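PDB 6D97: aldehyde dehydrogenase 12 from Zea mays, which catalyses the NAD+-dependent oxidation of L-glutamate gamma-semialdehyde to glutamate, the last step of proline catabolism in plants. Local coordinates for residues F29-P34 with M231-R236; A43-F48 with K70-A75; L97-K102 with Y185-G190; D298-G303 with S332-H337; A465-D470 with A488-R493. One frame throughout, in Å; residues are numbered along the deposited sequence.

Overall arrangement
Contacts 1 and 2 adjoin each other, about 11 Å between centres: Glu232 OE1 accepts a hydrogen bond from Gln46 N, and Val32 packs on Ala43. Both lie on the NAD-binding side of the chain, contact 1 only partly buried and held by side-chain amide and hydroxyl bonds, contact 2 buried and held by strand pairing. Contacts 4 and 5, across the chain's centre from them, share one sheet, where strands 298-302 and 463-467 are neighbours; contact 4 is regular parallel pairing, whereas contact 5 frays into turns at a subunit boundary. Contact 3, about 30 Å from contact 1 between centres, is buried ring and proline packing that also meets neighbouring subunits.

Contact 1 (F29-P34 with M231-R236); sequences FATVSP and MEQMIR
Gln233 reaches from helix 229-240 to the N-terminal loop and grips Thr31 with both ends of its amide. Its OE1 accepts from Thr31 N at 3.0 Å, in the carbonyl plane and on a lone pair, while NE2 gives a nearly straight bond (169°) to Thr31 OG1, also 3.0 Å. The bend at chi2 (-60°) helps carry the amide across to the loop. The tight side is buried: Val32 CG1 packs on the amide carbon Gln233 CD at 3.5 Å, and the Phe29 ring brings CD1 up to the helix carbonyl Gln233 O. Toward solvent, exposed Thr31 lays CG2 over one guanidinium face of Arg236, off toward the rim; Arg236 NE forms a salt bridge to Glu232 OE2 at 2.9 Å, and Glu232 OE1 bonds Gln46 N. With a leucine in place of Gln233, Thr31 N and OG1 would probably both lose their partners and the loop's hold on the helix would weaken. The chemistry implies a loop held to the helix by two hydrogen bonds from one side-chain amide, backed by Val32 and Phe29.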
# COMPACT_ATOMS: atom_id res chain seq x y z
N PHE A 29 28.81 -24.27 -14.70
CA PHE A 29 27.60 -25.06 -14.48
C PHE A 29 27.13 -25.77 -15.74
O PHE A 29 26.29 -26.67 -15.65
CB PHE A 29 26.49 -24.16 -13.95
CG PHE A 29 26.11 -23.05 -14.89
CD1 PHE A 29 25.20 -23.27 -15.90
CD2 PHE A 29 26.66 -21.79 -14.75
CE1 PHE A 29 24.85 -22.26 -16.77
CE2 PHE A 29 26.31 -20.77 -15.61
CZ PHE A 29 25.40 -21.00 -16.63
N ALA A 30 27.63 -25.37 -16.90
CA ALA A 30 27.06 -25.83 -18.16
C ALA A 30 27.47 -27.26 -18.46
O ALA A 30 28.59 -27.68 -18.19
CB ALA A 30 27.49 -24.90 -19.30
N THR A 31 26.53 -28.01 -19.03
CA THR A 31 26.79 -29.33 -19.59
C THR A 31 26.65 -29.33 -21.11
O THR A 31 26.67 -30.40 -21.72
CB THR A 31 25.87 -30.38 -18.97
OG1 THR A 31 24.50 -30.01 -19.18
CG2 THR A 31 26.13 -30.51 -17.48
N VAL A 32 26.51 -28.16 -21.72
CA VAL A 32 26.28 -28.04 -23.15
C VAL A 32 27.03 -26.82 -23.68
O VAL A 32 27.19 -25.82 -22.98
CB VAL A 32 24.77 -27.95 -23.48
CG1 VAL A 32 24.18 -26.65 -22.93
CG2 VAL A 32 24.52 -28.06 -24.97
N SER A 33 27.49 -26.92 -24.92
CA SER A 33 28.11 -25.81 -25.62
C SER A 33 27.16 -25.34 -26.70
O SER A 33 26.96 -26.06 -27.69
CB SER A 33 29.45 -26.23 -26.22
OG SER A 33 29.95 -25.25 -27.11
N PRO A 34 26.57 -24.15 -26.57
CA PRO A 34 25.49 -23.75 -27.50
C PRO A 34 25.91 -23.75 -28.96
O PRO A 34 25.10 -24.10 -29.82
CB PRO A 34 25.14 -22.34 -27.03
CG PRO A 34 25.52 -22.33 -25.58
CD PRO A 34 26.76 -23.17 -25.49
N MET A 231 16.26 -23.96 -19.54
CA MET A 231 15.97 -23.98 -18.11
C MET A 231 16.76 -25.05 -17.39
O MET A 231 17.06 -24.91 -16.20
CB MET A 231 14.47 -24.17 -17.86
CG MET A 231 13.71 -22.87 -17.76
SD MET A 231 14.48 -21.65 -16.67
CE MET A 231 14.19 -22.39 -15.07
N GLU A 232 17.10 -26.14 -18.08
CA GLU A 232 17.94 -27.16 -17.47
C GLU A 232 19.29 -26.58 -17.09
O GLU A 232 19.78 -26.79 -15.98
CB GLU A 232 18.09 -28.35 -18.42
CG GLU A 232 18.42 -29.65 -17.71
CD GLU A 232 19.71 -30.28 -18.19
OE1 GLU A 232 19.69 -31.48 -18.55
OE2 GLU A 232 20.74 -29.58 -18.22
N GLN A 233 19.90 -25.83 -18.01
CA GLN A 233 21.15 -25.13 -17.70
C GLN A 233 20.94 -24.08 -16.63
O GLN A 233 21.79 -23.89 -15.75
CB GLN A 233 21.72 -24.51 -18.97
CG GLN A 233 21.99 -25.51 -20.08
CD GLN A 233 22.98 -26.58 -19.66
OE1 GLN A 233 24.12 -26.29 -19.31
NE2 GLN A 233 22.53 -27.83 -19.68
N MET A 234 19.81 -23.37 -16.68
CA MET A 234 19.54 -22.35 -15.67
C MET A 234 19.40 -22.97 -14.28
O MET A 234 19.85 -22.38 -13.29
CB MET A 234 18.28 -21.56 -16.04
CG MET A 234 18.00 -20.40 -15.12
SD MET A 234 19.30 -19.15 -15.18
CE MET A 234 19.09 -18.40 -13.58
N ILE A 235 18.79 -24.15 -14.20
CA ILE A 235 18.63 -24.81 -12.91
C ILE A 235 19.97 -25.24 -12.34
O ILE A 235 20.20 -25.17 -11.13
CB ILE A 235 17.66 -26.00 -13.04
CG1 ILE A 235 16.24 -25.49 -13.30
CG2 ILE A 235 17.67 -26.84 -11.78
CD1 ILE A 235 15.27 -26.58 -13.72
N ARG A 236 20.89 -25.69 -13.21
CA ARG A 236 22.23 -26.03 -12.76
C ARG A 236 22.94 -24.81 -12.18
O ARG A 236 23.60 -24.89 -11.15
CB ARG A 236 23.04 -26.62 -13.91
CG ARG A 236 22.43 -27.90 -14.44
CD ARG A 236 23.25 -28.54 -15.55
NE ARG A 236 22.64 -29.79 -15.99
CZ ARG A 236 22.88 -30.98 -15.45
NH1 ARG A 236 23.75 -31.08 -14.45
NH2 ARG A 236 22.27 -32.06 -15.91

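Contact 2 (A43-F48 with K70-A75)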
# COMPACT_ATOMS: atom_id res chain seq x y z
N ALA A 43 23.37 -32.99 -27.55
CA ALA A 43 23.25 -32.76 -26.12
C ALA A 43 22.05 -33.54 -25.58
O ALA A 43 21.17 -33.96 -26.34
CB ALA A 43 23.08 -31.27 -25.82
N GLU A 44 22.03 -33.73 -24.27
CA GLU A 44 20.90 -34.37 -23.62
C GLU A 44 20.33 -33.46 -22.53
O GLU A 44 21.05 -32.66 -21.92
CB GLU A 44 21.28 -35.73 -23.01
CG GLU A 44 22.38 -35.71 -21.97
CD GLU A 44 22.53 -37.06 -21.28
OE1 GLU A 44 22.16 -37.16 -20.08
OE2 GLU A 44 22.99 -38.02 -21.94
N VAL A 45 19.03 -33.58 -22.33
CA VAL A 45 18.30 -32.84 -21.30
C VAL A 45 17.73 -33.84 -20.32
O VAL A 45 17.04 -34.79 -20.72
CB VAL A 45 17.19 -31.97 -21.90
CG1 VAL A 45 16.47 -31.19 -20.81
CG2 VAL A 45 17.76 -31.04 -22.95
N GLN A 46 18.00 -33.63 -19.04
CA GLN A 46 17.58 -34.56 -18.00
C GLN A 46 16.49 -33.93 -17.15
O GLN A 46 16.25 -32.72 -17.16
CB GLN A 46 18.76 -34.97 -17.12
CG GLN A 46 19.88 -35.65 -17.88
CD GLN A 46 21.04 -36.02 -16.98
OE1 GLN A 46 21.97 -35.23 -16.81
NE2 GLN A 46 20.99 -37.21 -16.41
N ASN A 47 15.82 -34.79 -16.39
CA ASN A 47 14.90 -34.35 -15.37
C ASN A 47 15.64 -34.17 -14.05
O ASN A 47 16.73 -34.70 -13.84
CB ASN A 47 13.75 -35.35 -15.20
CG ASN A 47 13.12 -35.74 -16.52
OD1 ASN A 47 12.38 -34.96 -17.13
ND2 ASN A 47 13.41 -36.96 -16.98
N PHE A 48 15.03 -33.41 -13.15
CA PHE A 48 15.51 -33.27 -11.78
C PHE A 48 14.34 -33.56 -10.85
O PHE A 48 13.31 -32.87 -10.91
CB PHE A 48 16.06 -31.87 -11.52
CG PHE A 48 16.84 -31.75 -10.24
CD1 PHE A 48 18.16 -32.14 -10.18
CD2 PHE A 48 16.24 -31.24 -9.10
CE1 PHE A 48 18.88 -32.02 -9.01
CE2 PHE A 48 16.95 -31.13 -7.93
CZ PHE A 48 18.27 -31.52 -7.88
N LYS A 70 18.99 -34.28 -35.61
CA LYS A 70 18.71 -34.72 -34.25
C LYS A 70 19.82 -34.25 -33.33
O LYS A 70 20.82 -34.96 -33.15
CB LYS A 70 18.59 -36.25 -34.18
CG LYS A 70 17.34 -36.85 -34.81
CD LYS A 70 17.37 -38.38 -34.76
CE LYS A 70 16.06 -39.00 -35.22
NZ LYS A 70 16.05 -40.49 -35.11
N PHE A 71 19.69 -33.06 -32.73
CA PHE A 71 20.79 -32.49 -31.98
C PHE A 71 20.56 -32.40 -30.47
O PHE A 71 21.51 -32.07 -29.75
CB PHE A 71 21.16 -31.10 -32.55
CG PHE A 71 20.22 -29.97 -32.18
CD1 PHE A 71 18.86 -30.16 -32.00
CD2 PHE A 71 20.73 -28.69 -32.05
CE1 PHE A 71 18.04 -29.09 -31.67
CE2 PHE A 71 19.92 -27.62 -31.74
CZ PHE A 71 18.57 -27.82 -31.54
N ILE A 72 19.36 -32.70 -29.97
CA ILE A 72 19.10 -32.74 -28.53
C ILE A 72 18.18 -33.91 -28.23
O ILE A 72 17.11 -34.03 -28.83
CB ILE A 72 18.46 -31.43 -28.02
CG1 ILE A 72 19.39 -30.23 -28.22
CG2 ILE A 72 18.08 -31.57 -26.55
CD1 ILE A 72 18.72 -28.90 -27.98
N LYS A 73 18.59 -34.77 -27.30
CA LYS A 73 17.70 -35.82 -26.80
C LYS A 73 17.19 -35.44 -25.42
O LYS A 73 17.95 -34.94 -24.58
CB LYS A 73 18.39 -37.19 -26.77
CG LYS A 73 19.62 -37.32 -25.89
CD LYS A 73 20.12 -38.77 -25.93
CE LYS A 73 21.29 -39.01 -24.98
NZ LYS A 73 21.63 -40.46 -24.88
N VAL A 74 15.90 -35.65 -25.20
CA VAL A 74 15.20 -35.19 -24.00
C VAL A 74 14.65 -36.41 -23.27
O VAL A 74 14.02 -37.27 -23.89
CB VAL A 74 14.08 -34.20 -24.35
CG1 VAL A 74 13.34 -33.76 -23.10
CG2 VAL A 74 14.66 -32.99 -25.07
N ALA A 75 14.89 -36.48 -21.96
CA ALA A 75 14.46 -37.62 -21.15
C ALA A 75 12.99 -37.46 -20.78
O ALA A 75 12.62 -37.17 -19.64
CB ALA A 75 15.34 -37.74 -19.91
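Asn47 ND2 makes one of the two shortest polar bonds here, 2.8 Å to Ala75 O, meeting that oxygen in the carbonyl plane on a lone pair. Ala75 O in turn lies close to the Asn47 amide plane (12° out of it). Asn47 CG stands anti to the carbonyl carbon (chi1 -49°), which swings the amide back toward Ala75, where ND2 also touches CB. The other end of the amide, OD1, accepts from Asn252 N, so this buried side chain ties three pieces of chain together. Four backbone bonds precede it in parallel register: Ala43 N to Phe71 O, Lys73 N to Ala43 O, Val45 N to Lys73 O at 2.8 Å and Ala75 N to Val45 O. On one face of the sheet Val45 CG2 meets Ile72 CG2 at 3.7 Å, and Val45 CB lies near Val74 CG2. On the other face Glu44 and Lys73 run side by side, pointing the same way; Glu44 OE2 stands 3.6 Å from Lys73 CE but 4.1 Å from Lys73 NZ, beyond a salt bridge, and Lys73 also makes a cation-pi contact with Trp59. Phe71 and Ile72 together face Ile62 in a classic beta bulge. The two strands are the inner pair of a four-strand mixed sheet between strands 52-54 and 60-63, and its Val45 and Ile72 face rests on Ile229 of helix 229-240.

Contact 3 (L97-K102 with Y185-G190)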
# COMPACT_ATOMS: atom_id res chain seq x y z
N LEU A 97 6.81 -24.77 2.05
CA LEU A 97 8.17 -24.93 2.53
C LEU A 97 8.51 -23.85 3.54
O LEU A 97 9.34 -24.06 4.43
CB LEU A 97 9.16 -24.89 1.36
CG LEU A 97 8.98 -25.96 0.28
CD1 LEU A 97 10.12 -25.92 -0.72
CD2 LEU A 97 8.89 -27.32 0.93
N HIS A 98 7.87 -22.69 3.42
CA HIS A 98 7.94 -21.62 4.41
C HIS A 98 6.74 -20.72 4.20
O HIS A 98 6.08 -20.76 3.16
CB HIS A 98 9.25 -20.83 4.30
CG HIS A 98 9.42 -20.12 2.99
ND1 HIS A 98 10.11 -20.67 1.93
CD2 HIS A 98 8.98 -18.91 2.56
CE1 HIS A 98 10.10 -19.83 0.91
NE2 HIS A 98 9.41 -18.76 1.27
N ASN A 99 6.45 -19.91 5.21
CA ASN A 99 5.38 -18.92 5.14
C ASN A 99 5.76 -17.79 6.09
O ASN A 99 6.80 -17.89 6.76
CB ASN A 99 4.03 -19.55 5.48
CG ASN A 99 4.00 -20.21 6.84
OD1 ASN A 99 4.21 -19.56 7.86
ND2 ASN A 99 3.69 -21.51 6.87
N PRO A 100 5.00 -16.69 6.16
CA PRO A 100 5.42 -15.57 7.01
C PRO A 100 5.67 -15.92 8.47
O PRO A 100 6.31 -15.13 9.17
CB PRO A 100 4.27 -14.57 6.87
CG PRO A 100 3.73 -14.82 5.53
CD PRO A 100 3.84 -16.31 5.32
N LEU A 101 5.20 -17.07 8.96
CA LEU A 101 5.39 -17.45 10.35
C LEU A 101 6.27 -18.68 10.54
O LEU A 101 6.60 -19.01 11.69
CB LEU A 101 4.03 -17.71 11.02
CG LEU A 101 3.09 -16.51 11.14
CD1 LEU A 101 1.84 -16.89 11.94
CD2 LEU A 101 3.80 -15.33 11.77
N LYS A 102 6.65 -19.37 9.47
CA LYS A 102 7.38 -20.63 9.56
C LYS A 102 8.61 -20.59 8.67
O LYS A 102 8.51 -20.23 7.49
CB LYS A 102 6.48 -21.81 9.17
CG LYS A 102 7.18 -23.15 9.29
CD LYS A 102 6.32 -24.27 8.74
CE LYS A 102 6.19 -24.13 7.24
NZ LYS A 102 5.54 -25.32 6.63
N TYR A 185 -2.17 -12.03 5.78
CA TYR A 185 -0.90 -12.56 5.31
C TYR A 185 -1.02 -13.07 3.88
O TYR A 185 -2.12 -13.31 3.37
CB TYR A 185 -0.41 -13.69 6.21
CG TYR A 185 0.03 -13.26 7.59
CD1 TYR A 185 1.34 -12.84 7.82
CD2 TYR A 185 -0.86 -13.29 8.66
CE1 TYR A 185 1.75 -12.45 9.08
CE2 TYR A 185 -0.46 -12.90 9.93
CZ TYR A 185 0.84 -12.49 10.13
OH TYR A 185 1.23 -12.10 11.39
N ARG A 186 0.13 -13.24 3.24
CA ARG A 186 0.23 -13.93 1.96
C ARG A 186 0.73 -15.34 2.25
O ARG A 186 1.91 -15.54 2.57
CB ARG A 186 1.16 -13.19 1.00
CG ARG A 186 0.82 -11.73 0.76
CD ARG A 186 -0.62 -11.55 0.33
NE ARG A 186 -0.97 -12.40 -0.81
CZ ARG A 186 -2.17 -12.44 -1.37
NH1 ARG A 186 -3.14 -11.67 -0.91
NH2 ARG A 186 -2.40 -13.25 -2.40
N TRP A 187 -0.16 -16.31 2.15
CA TRP A 187 0.15 -17.70 2.45
C TRP A 187 0.49 -18.45 1.17
O TRP A 187 -0.11 -18.20 0.13
CB TRP A 187 -1.03 -18.39 3.12
CG TRP A 187 -0.65 -19.19 4.31
CD1 TRP A 187 -0.74 -20.55 4.45
CD2 TRP A 187 -0.11 -18.69 5.53
NE1 TRP A 187 -0.30 -20.92 5.70
CE2 TRP A 187 0.10 -19.80 6.38
CE3 TRP A 187 0.22 -17.42 5.99
CZ2 TRP A 187 0.63 -19.67 7.66
CZ3 TRP A 187 0.74 -17.29 7.27
CH2 TRP A 187 0.94 -18.41 8.09
N PRO A 188 1.44 -19.38 1.21
CA PRO A 188 1.74 -20.18 0.02
C PRO A 188 0.62 -21.18 -0.25
O PRO A 188 -0.31 -21.36 0.54
CB PRO A 188 3.04 -20.89 0.39
CG PRO A 188 2.97 -21.02 1.87
CD PRO A 188 2.27 -19.78 2.36
N TYR A 189 0.72 -21.83 -1.40
CA TYR A 189 -0.18 -22.92 -1.72
C TYR A 189 0.42 -24.28 -1.41
O TYR A 189 -0.32 -25.24 -1.18
CB TYR A 189 -0.59 -22.87 -3.19
CG TYR A 189 -1.47 -21.71 -3.57
CD1 TYR A 189 -2.83 -21.73 -3.33
CD2 TYR A 189 -0.94 -20.60 -4.21
CE1 TYR A 189 -3.64 -20.67 -3.70
CE2 TYR A 189 -1.73 -19.54 -4.58
CZ TYR A 189 -3.08 -19.58 -4.33
OH TYR A 189 -3.85 -18.51 -4.71
N GLY A 190 1.75 -24.39 -1.41
CA GLY A 190 2.41 -25.65 -1.17
C GLY A 190 2.89 -26.29 -2.45
O GLY A 190 3.70 -25.71 -3.19
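Asn99 lays its amide over one face of the Trp187 indole, the two planes 18° apart and stacked, where an Asx turn within a type I beta turn (Asn99 to Lys102) packs on strand 180-187. Asn99 CB sits above the centre of the six-membered ring, 4.0 Å from its centroid and 9° off the normal, a CH-pi contact. Chi1 of 57° sets CG between the backbone N and carbonyl carbon, and OD1 accepts from Leu101 N at 2.9 Å in the carbonyl plane, fixing the rotation of the amide. ND2 bonds His95 O of its own chain and Gly479 O of a neighbouring subunit, so both ends of this buried group are engaged. Pro100 touches both aromatic residues and sets CD against the intervening carbonyl, Arg186 O: its ring slides past Tyr185 in the opposite direction, with Pro100 CB 3.5 Å from Tyr185 CD1, while CD approaches Trp187 CZ3 obliquely. Leu101 crosses both rings at about a right angle, CG coming to the indole edge and CD2 toward the phenol. Beyond Asn99, Pro188 CD packs on Asn99 CB at 3.6 Å. The interface is thus formed by apolar and stacking contacts, with polar bonds made within the turn or to outside partners. Leu478 of the same neighbouring subunit packs against Leu101 and Trp187, joining this surface to the tetramer. At the far end of the contact, Pro188 CG rests 3.4 Å from His98 O.

Contact 4 (D298-G303 with S332-H337); sequences DWKILG and SVLFMH
Strands 298-302 and 332-337 run parallel, their axes 13° apart, joined by Lys300 N to Val333 O, Phe335 N to Lys300 O (2.8 Å) and Leu302 N to Phe335 O, the last almost perfectly straight (179°). At the start, Asp298 O takes Ser332 N and, weakly, Val333 N. A water accepts from Asp298 N. On one face Trp299 CB packs on Val333 CG1 (3.5 Å) and lies in plane at the edge of the Phe335 ring, 3.6 Å from CE2. On the other, Lys300 runs beside Leu334, Lys300 CD 3.6 Å from Leu334 CD1, and its NZ bonds Gln331 OE1 and forms a salt bridge with Asp319. Leu302 spreads its branches, CD1 to Met336 CG (3.9 Å) and CD2 to Leu334 CD1 (4.1 Å). A glycine replacing Leu302 would probably leave a gap between Leu334 and Met336. Helix 309-321 links the two strands in a beta-alpha-beta crossover, as expected for the parallel core of the aldehyde dehydrogenase fold.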
# COMPACT_ATOMS: atom_id res chain seq x y z
N ASP A 298 -3.41 -9.52 -30.41
CA ASP A 298 -3.10 -8.17 -29.93
C ASP A 298 -3.21 -7.14 -31.05
O ASP A 298 -2.78 -7.39 -32.19
CB ASP A 298 -1.69 -8.18 -29.34
CG ASP A 298 -1.44 -9.43 -28.52
OD1 ASP A 298 -2.24 -9.74 -27.65
OD2 ASP A 298 -0.41 -10.09 -28.73
N TRP A 299 -3.83 -6.01 -30.74
CA TRP A 299 -4.15 -4.99 -31.71
C TRP A 299 -3.33 -3.73 -31.45
O TRP A 299 -2.92 -3.46 -30.32
CB TRP A 299 -5.66 -4.64 -31.71
CG TRP A 299 -6.28 -4.43 -30.35
CD1 TRP A 299 -6.98 -5.35 -29.62
CD2 TRP A 299 -6.28 -3.22 -29.58
NE1 TRP A 299 -7.41 -4.78 -28.44
CE2 TRP A 299 -6.99 -3.48 -28.39
CE3 TRP A 299 -5.74 -1.95 -29.79
CZ2 TRP A 299 -7.17 -2.51 -27.41
CZ3 TRP A 299 -5.91 -0.99 -28.81
CH2 TRP A 299 -6.62 -1.28 -27.64
N LYS A 300 -3.10 -2.98 -32.52
CA LYS A 300 -2.55 -1.63 -32.45
C LYS A 300 -3.50 -0.70 -33.18
O LYS A 300 -3.87 -0.97 -34.32
CB LYS A 300 -1.15 -1.56 -33.06
CG LYS A 300 -0.58 -0.15 -33.11
CD LYS A 300 0.84 -0.16 -33.63
CE LYS A 300 1.82 -0.65 -32.56
NZ LYS A 300 3.11 -1.09 -33.15
N ILE A 301 -3.91 0.36 -32.49
CA ILE A 301 -4.75 1.40 -33.07
C ILE A 301 -3.88 2.63 -33.28
O ILE A 301 -3.19 3.07 -32.35
CB ILE A 301 -5.95 1.73 -32.17
CG1 ILE A 301 -6.88 0.52 -32.01
CG2 ILE A 301 -6.72 2.91 -32.73
CD1 ILE A 301 -7.98 0.74 -30.99
N LEU A 302 -3.90 3.16 -34.50
CA LEU A 302 -3.26 4.43 -34.79
C LEU A 302 -4.31 5.54 -34.67
O LEU A 302 -5.37 5.46 -35.30
CB LEU A 302 -2.64 4.44 -36.18
CG LEU A 302 -1.66 3.33 -36.59
CD1 LEU A 302 -1.14 3.61 -38.00
CD2 LEU A 302 -0.51 3.20 -35.62
N GLY A 303 -4.00 6.56 -33.88
CA GLY A 303 -4.90 7.67 -33.72
C GLY A 303 -4.85 8.62 -34.90
O GLY A 303 -4.14 8.39 -35.89
N SER A 332 -0.80 -8.49 -34.15
CA SER A 332 -1.54 -9.33 -35.08
C SER A 332 -2.53 -8.57 -35.95
O SER A 332 -2.93 -9.07 -37.00
CB SER A 332 -2.29 -10.44 -34.33
OG SER A 332 -1.39 -11.39 -33.78
N VAL A 333 -2.96 -7.38 -35.53
CA VAL A 333 -3.84 -6.56 -36.35
C VAL A 333 -3.48 -5.09 -36.12
O VAL A 333 -3.09 -4.70 -35.02
CB VAL A 333 -5.32 -6.84 -36.06
CG1 VAL A 333 -5.65 -6.54 -34.62
CG2 VAL A 333 -6.23 -6.05 -37.00
N LEU A 334 -3.60 -4.29 -37.18
CA LEU A 334 -3.29 -2.87 -37.15
C LEU A 334 -4.50 -2.10 -37.68
O LEU A 334 -4.86 -2.25 -38.85
CB LEU A 334 -2.05 -2.57 -38.00
CG LEU A 334 -1.52 -1.13 -38.04
CD1 LEU A 334 -1.05 -0.71 -36.66
CD2 LEU A 334 -0.39 -1.01 -39.04
N PHE A 335 -5.12 -1.30 -36.81
CA PHE A 335 -6.22 -0.41 -37.19
C PHE A 335 -5.61 0.95 -37.53
O PHE A 335 -5.25 1.72 -36.64
CB PHE A 335 -7.25 -0.28 -36.08
CG PHE A 335 -7.89 -1.58 -35.67
CD1 PHE A 335 -9.03 -2.05 -36.32
CD2 PHE A 335 -7.37 -2.33 -34.63
CE1 PHE A 335 -9.62 -3.24 -35.94
CE2 PHE A 335 -7.96 -3.52 -34.25
CZ PHE A 335 -9.09 -3.98 -34.90
N MET A 336 -5.51 1.25 -38.83
CA MET A 336 -4.91 2.50 -39.29
C MET A 336 -5.98 3.57 -39.45
O MET A 336 -6.92 3.41 -40.24
CB MET A 336 -4.19 2.30 -40.63
CG MET A 336 -2.96 1.41 -40.59
SD MET A 336 -2.20 1.39 -42.22
CE MET A 336 -2.04 3.15 -42.51
N HIS A 337 -5.84 4.68 -38.72
CA HIS A 337 -6.68 5.84 -38.99
C HIS A 337 -6.39 6.36 -40.39
O HIS A 337 -5.25 6.35 -40.85
CB HIS A 337 -6.43 6.94 -37.95
CG HIS A 337 -7.47 8.02 -37.96
ND1 HIS A 337 -7.61 8.91 -39.01
CD2 HIS A 337 -8.41 8.36 -37.06
CE1 HIS A 337 -8.60 9.75 -38.75
NE2 HIS A 337 -9.10 9.44 -37.57
O HOH W 1 -1.25 -11.15 -31.27

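Contact 5 (A465-D470 with A488-R493)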
# COMPACT_ATOMS: atom_id res chain seq x y z
N ALA A 465 -1.81 -1.62 -28.19
CA ALA A 465 -1.11 -0.35 -28.34
C ALA A 465 -2.04 0.67 -28.97
O ALA A 465 -2.75 0.37 -29.93
CB ALA A 465 0.16 -0.50 -29.18
N ILE A 466 -2.01 1.88 -28.42
CA ILE A 466 -2.79 3.00 -28.94
C ILE A 466 -1.78 4.09 -29.29
O ILE A 466 -1.27 4.79 -28.41
CB ILE A 466 -3.82 3.51 -27.93
CG1 ILE A 466 -4.56 2.33 -27.29
CG2 ILE A 466 -4.81 4.45 -28.62
CD1 ILE A 466 -5.22 2.67 -25.99
N VAL A 467 -1.48 4.21 -30.58
CA VAL A 467 -0.44 5.12 -31.06
C VAL A 467 -1.10 6.47 -31.31
O VAL A 467 -1.65 6.74 -32.38
CB VAL A 467 0.27 4.58 -32.29
CG1 VAL A 467 1.36 5.54 -32.73
CG2 VAL A 467 0.85 3.20 -32.01
N SER A 468 -1.05 7.33 -30.29
CA SER A 468 -1.60 8.68 -30.30
C SER A 468 -1.13 9.38 -29.04
O SER A 468 -0.91 8.74 -28.01
CB SER A 468 -3.13 8.66 -30.36
OG SER A 468 -3.67 9.93 -30.05
N ASN A 469 -0.97 10.70 -29.13
CA ASN A 469 -0.68 11.53 -27.97
C ASN A 469 -1.86 12.41 -27.58
O ASN A 469 -1.75 13.18 -26.61
CB ASN A 469 0.56 12.40 -28.22
CG ASN A 469 1.83 11.71 -27.79
OD1 ASN A 469 1.81 10.54 -27.41
ND2 ASN A 469 2.94 12.42 -27.86
N ASP A 470 -2.97 12.32 -28.29
CA ASP A 470 -4.21 13.01 -27.99
C ASP A 470 -4.84 12.44 -26.72
O ASP A 470 -5.29 11.29 -26.74
CB ASP A 470 -5.17 12.87 -29.17
CG ASP A 470 -6.47 13.66 -29.01
OD1 ASP A 470 -6.79 14.11 -27.89
OD2 ASP A 470 -7.17 13.82 -30.02
N ALA A 488 0.14 3.18 -24.43
CA ALA A 488 -0.56 4.34 -24.97
C ALA A 488 0.42 5.50 -25.13
O ALA A 488 1.14 5.83 -24.19
CB ALA A 488 -1.72 4.76 -24.06
N GLY A 489 0.42 6.11 -26.30
CA GLY A 489 1.35 7.17 -26.61
C GLY A 489 1.88 6.99 -28.02
O GLY A 489 1.65 5.94 -28.63
N ILE A 490 2.57 8.00 -28.56
CA ILE A 490 3.07 7.87 -29.92
C ILE A 490 4.15 6.80 -30.01
O ILE A 490 4.40 6.27 -31.09
CB ILE A 490 3.59 9.23 -30.44
CG1 ILE A 490 3.50 9.28 -31.97
CG2 ILE A 490 5.01 9.49 -29.98
CD1 ILE A 490 2.08 9.15 -32.51
N ARG A 491 4.80 6.46 -28.89
CA ARG A 491 5.80 5.41 -28.84
C ARG A 491 5.23 4.08 -28.36
O ARG A 491 5.99 3.20 -27.96
CB ARG A 491 6.97 5.84 -27.95
CG ARG A 491 7.70 7.08 -28.45
CD ARG A 491 8.83 7.49 -27.53
NE ARG A 491 9.92 6.52 -27.50
CZ ARG A 491 11.05 6.69 -26.84
NH1 ARG A 491 11.26 7.80 -26.14
NH2 ARG A 491 11.99 5.75 -26.87
N ALA A 492 3.90 3.93 -28.41
CA ALA A 492 3.28 2.71 -27.91
C ALA A 492 3.66 1.51 -28.78
O ALA A 492 3.79 1.62 -30.00
CB ALA A 492 1.76 2.87 -27.87
N ARG A 493 3.82 0.37 -28.12
CA ARG A 493 4.18 -0.89 -28.75
C ARG A 493 3.26 -1.98 -28.21
O ARG A 493 2.50 -1.77 -27.27
CB ARG A 493 5.65 -1.24 -28.46
CG ARG A 493 5.97 -1.39 -26.97
CD ARG A 493 7.46 -1.32 -26.69
NE ARG A 493 7.79 -1.97 -25.43
CZ ARG A 493 7.80 -1.36 -24.25
NH1 ARG A 493 7.51 -0.07 -24.17
NH2 ARG A 493 8.11 -2.04 -23.15
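Val467 holds CG1 anti to its backbone nitrogen (chi1 -179°) and Ile490 does likewise with its own CG1 (chi1 -154°), which brings Val467 CG1 to 3.7 Å from Ile490 CD1 as the two side chains cross. Val467 CG1 also lies 3.5 Å from Ile490 O. Val467 CG2 lies 4.3 Å from Ala492 CB, and Ala465 CB lies 4.0 Å from Ala492 CB and nearer still to Arg493 O. These contacts sit where parallel strands 463-467 and 485-488 end: Gly489 N still bonds Ile466 O (3.0 Å), after which segment 488-493 leaves the sheet in a type I beta turn, Gly489 to Ala492, while Ser468 makes an ST turn just before helix 471-479. Gly489, at backbone angles that call for glycine, receives a CA-H...O contact at O from Val467 CA (3.3 Å). Asn469 OD1 accepts from Ile490 N at 2.9 Å, the donor standing above the carbonyl plane; ND2 bonds Val534 O of a neighbouring subunit, whose strand pairs in parallel with Ala488 and carries the sheet across the interface.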